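PDB 3SGH: SusD homolog from Bacteroides thetaiotaomicron, which probably binds glycans at the bacterial outer membrane, as a SusD-like lipoprotein built around an alpha-alpha superhelix. Local coordinates for residues Arg458-Arg461 with Ser462-Asn465. Sequence-based numbering, arbitrary orientation.
Sequences RFTR and SEYN
T460 and E463 meet where an extended approach, R458 to T460, turns into the short helix 461-466: Y464 N donates to T460 O (3.1 Å, 167° at the hydrogen), and N465 N makes the next such bond to R461 O at 2.9 Å. T460 is the N-cap residue, and its OG1 accepts from E463 N at 3.2 Å. The same N-H also makes a weak, bent bond to T460 O (125°). The threonine torsion explains the cap: with chi1 at 68°, OG1 sits between the backbone N and the carbonyl carbon and faces the first turn. E463 does not return the bond in a capping box; its chain folds at chi2, CG passing 3.2 Å from T460 OG1, while OE1 goes on to Y137 and N467. On another side of the turn Y464 lays CE2 against F459 CB (3.9 Å), and its hydroxyl, near the plane of the F459 ring at that ring's edge, hydrogen-bonds to D483, whose other carboxylate oxygen accepts from F459 N. Both aromatic residues also pack on helix 468-477. R461 CG runs 3.4 Å from N465 ND2, the guanidinium and amide planes nearly perpendicular, and NE forms a salt bridge with E70. T460 OG1 and the D74 carboxylate thus each take an N-H at the helix start, of E463 and R461; with D483 they probably hold approach and first turn in place.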
ATOM      1  N   ARG A 458      13.764   0.837   9.408  1.00 15.25           N
ATOM      2  CA  ARG A 458      14.927   1.587   9.798  1.00 15.47           C
ATOM      3  C   ARG A 458      15.757   1.958   8.574  1.00 15.88           C
ATOM      4  O   ARG A 458      15.590   1.369   7.490  1.00 15.33           O
ATOM      5  CB  ARG A 458      15.782   0.764  10.772  1.00 15.66           C
ATOM      6  CG  ARG A 458      15.132   0.559  12.128  1.00 17.13           C
ATOM      7  CD  ARG A 458      15.985  -0.306  13.069  1.00 17.30           C
ATOM      8  NE  ARG A 458      15.959  -1.705  12.597  1.00 22.64           N
ATOM      9  CZ  ARG A 458      16.923  -2.301  11.902  1.00 24.43           C
ATOM     10  NH1 ARG A 458      18.044  -1.655  11.593  1.00 25.74           N
ATOM     11  NH2 ARG A 458      16.775  -3.551  11.487  1.00 25.40           N
ATOM     12  N   PHE A 459      16.650   2.924   8.783  1.00 16.34           N
ATOM     13  CA  PHE A 459      17.661   3.317   7.804  1.00 16.42           C
ATOM     14  C   PHE A 459      18.576   2.089   7.535  1.00 17.44           C
ATOM     15  O   PHE A 459      18.744   1.204   8.398  1.00 17.69           O
ATOM     16  CB  PHE A 459      18.457   4.522   8.332  1.00 16.98           C
ATOM     17  CG  PHE A 459      17.615   5.766   8.607  1.00 15.59           C
ATOM     18  CD1 PHE A 459      16.578   6.119   7.778  1.00 16.53           C
ATOM     19  CD2 PHE A 459      17.937   6.586   9.668  1.00 17.74           C
ATOM     20  CE1 PHE A 459      15.857   7.300   7.994  1.00 15.98           C
ATOM     21  CE2 PHE A 459      17.240   7.758   9.903  1.00 19.89           C
ATOM     22  CZ  PHE A 459      16.207   8.114   9.088  1.00 16.18           C
ATOM     23  N   THR A 460      19.153   2.027   6.342  1.00 16.66           N
ATOM     24  CA  THR A 460      19.892   0.842   5.927  1.00 17.11           C
ATOM     25  C   THR A 460      21.361   0.811   6.323  1.00 17.87           C
ATOM     26  O   THR A 460      22.004   1.858   6.520  1.00 17.66           O
ATOM     27  CB  THR A 460      19.862   0.698   4.402  1.00 17.29           C
ATOM     28  OG1 THR A 460      20.627   1.774   3.834  1.00 18.16           O
ATOM     29  CG2 THR A 460      18.387   0.685   3.877  1.00 17.23           C
ATOM     30  N   ARG A 461      21.908  -0.402   6.399  1.00 18.18           N
ATOM     31  CA  ARG A 461      23.315  -0.563   6.720  1.00 20.05           C
ATOM     32  C   ARG A 461      24.156   0.105   5.655  1.00 19.39           C
ATOM     33  O   ARG A 461      25.195   0.706   5.982  1.00 17.71           O
ATOM     34  CB  ARG A 461      23.743  -2.037   6.908  1.00 21.17           C
ATOM     35  CG  ARG A 461      25.301  -2.141   7.183  1.00 27.21           C
ATOM     36  CD  ARG A 461      25.825  -3.483   7.723  1.00 35.51           C
ATOM     37  NE  ARG A 461      25.398  -3.639   9.110  1.00 39.39           N
ATOM     38  CZ  ARG A 461      26.180  -3.721  10.182  1.00 41.99           C
ATOM     39  NH1 ARG A 461      27.531  -3.711  10.119  1.00 43.05           N
ATOM     40  NH2 ARG A 461      25.576  -3.833  11.358  1.00 42.25           N
ATOM     41  N   SER A 462      23.744   0.017   4.384  1.00 18.16           N
ATOM     42  CA  SER A 462      24.576   0.601   3.308  1.00 19.26           C
ATOM     43  C   SER A 462      24.684   2.125   3.463  1.00 18.83           C
ATOM     44  O   SER A 462      25.707   2.738   3.126  1.00 19.15           O
ATOM     45  CB  SER A 462      24.070   0.174   1.914  1.00 19.41           C
ATOM     46  OG  SER A 462      22.876   0.883   1.590  1.00 25.05           O
ATOM     47  N   GLU A 463      23.649   2.740   4.005  1.00 17.97           N
ATOM     48  CA  GLU A 463      23.682   4.178   4.255  1.00 17.76           C
ATOM     49  C   GLU A 463      24.575   4.550   5.460  1.00 17.86           C
ATOM     50  O   GLU A 463      25.313   5.555   5.421  1.00 18.30           O
ATOM     51  CB  GLU A 463      22.274   4.722   4.397  1.00 17.78           C
ATOM     52  CG  GLU A 463      21.560   4.765   3.036  1.00 18.19           C
ATOM     53  CD  GLU A 463      22.056   5.933   2.200  1.00 19.22           C
ATOM     54  OE1 GLU A 463      21.735   7.071   2.570  1.00 21.51           O
ATOM     55  OE2 GLU A 463      22.777   5.722   1.191  1.00 20.78           O
ATOM     56  N   TYR A 464      24.484   3.774   6.534  1.00 17.54           N
ATOM     57  CA  TYR A 464      25.399   3.988   7.646  1.00 18.92           C
ATOM     58  C   TYR A 464      26.878   3.809   7.226  1.00 20.11           C
ATOM     59  O   TYR A 464      27.769   4.462   7.751  1.00 18.97           O
ATOM     60  CB  TYR A 464      25.064   3.078   8.826  1.00 19.13           C
ATOM     61  CG  TYR A 464      23.886   3.550   9.669  1.00 17.95           C
ATOM     62  CD1 TYR A 464      24.058   4.545  10.636  1.00 21.19           C
ATOM     63  CD2 TYR A 464      22.636   2.982   9.526  1.00 18.98           C
ATOM     64  CE1 TYR A 464      23.001   4.973  11.412  1.00 21.83           C
ATOM     65  CE2 TYR A 464      21.560   3.376  10.309  1.00 19.34           C
ATOM     66  CZ  TYR A 464      21.753   4.377  11.267  1.00 20.54           C
ATOM     67  OH  TYR A 464      20.714   4.796  12.066  1.00 21.57           O
ATOM     68  N   ASN A 465      27.114   2.922   6.267  1.00 19.28           N
ATOM     69  CA  ASN A 465      28.465   2.581   5.855  1.00 19.41           C
ATOM     70  C   ASN A 465      29.033   3.592   4.851  1.00 19.10           C
ATOM     71  O   ASN A 465      30.157   4.014   5.028  1.00 19.72           O
ATOM     72  CB  ASN A 465      28.466   1.146   5.259  1.00 19.51           C
ATOM     73  CG  ASN A 465      28.540   0.072   6.320  1.00 21.32           C
ATOM     74  OD1 ASN A 465      28.865   0.342   7.478  1.00 23.16           O
ATOM     75  ND2 ASN A 465      28.308  -1.165   5.912  1.00 21.09           N
TER